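Local coordinates for protein uronate isomerase (PDB 2Q01) that interconverts D-glucuronate and D-fructuronate, and likewise D-galacturonate and D-tagaturonate, as a uronate isomerase of the metallo-dependent hydrolase superfamily, at residues I37-G42 and F415-R420. Residues are numbered along the deposited sequence; the frame is centred on the assembly and turned at random.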
# COMPACT_ATOMS: atom_id res chain seq x y z
N ILE B 37 11.06 -30.26 -4.70
CA ILE B 37 10.18 -29.37 -3.95
C ILE B 37 10.46 -29.48 -2.44
O ILE B 37 10.42 -30.57 -1.87
CB ILE B 37 8.70 -29.67 -4.28
CG1 ILE B 37 8.37 -29.23 -5.71
CG2 ILE B 37 7.76 -28.98 -3.28
CD1 ILE B 37 7.09 -29.83 -6.26
N ILE B 38 10.76 -28.35 -1.82
CA ILE B 38 10.86 -28.28 -0.37
C ILE B 38 9.67 -27.49 0.16
O ILE B 38 9.50 -26.31 -0.16
CB ILE B 38 12.18 -27.65 0.09
CG1 ILE B 38 13.36 -28.50 -0.38
CG2 ILE B 38 12.21 -27.50 1.61
CD1 ILE B 38 14.64 -27.73 -0.46
N SER B 39 8.86 -28.17 0.95
CA SER B 39 7.58 -27.64 1.40
C SER B 39 7.51 -27.62 2.94
O SER B 39 6.90 -28.49 3.55
CB SER B 39 6.45 -28.46 0.79
OG SER B 39 5.19 -27.92 1.13
N PRO B 40 8.12 -26.59 3.56
CA PRO B 40 8.39 -26.61 5.00
C PRO B 40 7.22 -26.16 5.90
O PRO B 40 7.33 -26.24 7.12
CB PRO B 40 9.58 -25.67 5.13
CG PRO B 40 9.45 -24.71 3.99
CD PRO B 40 8.56 -25.32 2.95
N HIS B 41 6.12 -25.71 5.29
CA HIS B 41 4.90 -25.41 6.03
C HIS B 41 3.66 -25.68 5.19
O HIS B 41 3.48 -25.09 4.12
CB HIS B 41 4.89 -23.96 6.53
CG HIS B 41 3.70 -23.62 7.37
ND1 HIS B 41 2.70 -22.77 6.95
CD2 HIS B 41 3.33 -24.04 8.61
CE1 HIS B 41 1.78 -22.66 7.89
NE2 HIS B 41 2.14 -23.42 8.91
N GLY B 42 2.79 -26.56 5.69
CA GLY B 42 1.57 -26.92 4.98
C GLY B 42 0.56 -27.69 5.80
O GLY B 42 0.81 -28.02 6.97
N PHE B 415 9.92 -20.12 -0.36
CA PHE B 415 8.50 -20.31 -0.59
C PHE B 415 7.96 -21.52 0.18
O PHE B 415 8.61 -22.55 0.27
CB PHE B 415 8.23 -20.47 -2.10
CG PHE B 415 6.80 -20.81 -2.45
CD1 PHE B 415 5.82 -19.82 -2.46
CD2 PHE B 415 6.44 -22.11 -2.78
CE1 PHE B 415 4.50 -20.14 -2.78
CE2 PHE B 415 5.11 -22.43 -3.09
CZ PHE B 415 4.15 -21.45 -3.10
N ASN B 416 6.76 -21.36 0.74
CA ASN B 416 5.97 -22.48 1.22
C ASN B 416 4.57 -22.43 0.59
O ASN B 416 4.04 -21.35 0.36
CB ASN B 416 5.92 -22.55 2.75
CG ASN B 416 5.22 -21.36 3.39
OD1 ASN B 416 5.86 -20.40 3.79
ND2 ASN B 416 3.90 -21.44 3.49
N ASP B 417 4.00 -23.60 0.30
CA ASP B 417 2.73 -23.65 -0.42
C ASP B 417 1.52 -23.41 0.47
O ASP B 417 0.51 -22.86 -0.00
CB ASP B 417 2.59 -24.96 -1.19
CG ASP B 417 2.89 -26.18 -0.34
OD1 ASP B 417 3.91 -26.85 -0.62
OD2 ASP B 417 2.12 -26.47 0.60
N ASP B 418 1.62 -23.83 1.74
CA ASP B 418 0.59 -23.64 2.77
C ASP B 418 -0.81 -24.11 2.34
O ASP B 418 -1.81 -23.38 2.48
CB ASP B 418 0.57 -22.19 3.26
CG ASP B 418 -0.20 -22.00 4.57
OD1 ASP B 418 -0.10 -22.87 5.46
OD2 ASP B 418 -0.91 -20.98 4.69
N THR B 419 -0.89 -25.32 1.80
CA THR B 419 -2.14 -25.82 1.23
C THR B 419 -2.52 -27.21 1.73
O THR B 419 -1.66 -27.98 2.17
CB THR B 419 -2.11 -25.76 -0.34
OG1 THR B 419 -3.38 -26.14 -0.87
CG2 THR B 419 -1.01 -26.67 -0.91
N ARG B 420 -3.82 -27.51 1.69
CA ARG B 420 -4.31 -28.86 1.94
C ARG B 420 -4.38 -29.64 0.62
O ARG B 420 -4.22 -30.87 0.61
CB ARG B 420 -5.67 -28.82 2.66
CG ARG B 420 -6.15 -30.19 3.14
CD ARG B 420 -7.13 -30.11 4.31
NE ARG B 420 -7.57 -31.45 4.72
CZ ARG B 420 -6.93 -32.22 5.60
NH1 ARG B 420 -7.41 -33.42 5.90
NH2 ARG B 420 -5.80 -31.81 6.18
O HOH W 1 10.74 -23.66 -1.06
O HOH W 2 5.12 -25.61 2.07
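Ser39 and Asp417 meet through their side chains: Ser39 OG lies 2.4 Å from Asp417 OD1, modelled as a hydrogen bond donated by the serine, but so short that the distance is doubtful. Ser39 chi1 of -176° sets OG anti to the backbone N, while Asp417, with CG between its own N and carbonyl carbon (chi1 49°), turns its carboxylate toward Ser39. The other oxygen, Asp417 OD2, accepts a weak bond from the backbone N of Thr419. Between the main chains there is one direct bond, from Asp418 N to His41 O at 3.3 Å, long and bent.

Two waters add indirect links. One donates to His41 O and Ser39 OG and accepts from Asp417 N (2.9 Å), so His41 O is gripped by both the water and Asp418. The other lies between the carbonyls of Ile38 and Phe415, 2.7 Å from Phe415 O, and probably donates to one or both.

The imidazole of His41 runs alongside the Asp418 carboxylate, both pointing the same way with planes 23° apart; CE1 comes within 3.1 Å of Asp418 OD1, and the nearby ND1 is badly angled for a bond to it. Asn416 ND2 sits at the ring edge, near its plane, 3.9 Å from ND1. Apolar contact comes from Pro40, whose CD lies 3.8 Å from Asn416 CB.

His41 and His43 form the HxH motif after the first barrel strand; in relatives this pair and an aspartate after the last barrel strand line the metal-binding active site, consistent with Asp418 beside His41. His41 also stacks on His309. The loop 415-420, between helices 393-407 and 425-445, lies beside strand 37-39, which pairs in parallel with strand 165-169, and His429 of helix 425-445 reaches Ile38 O.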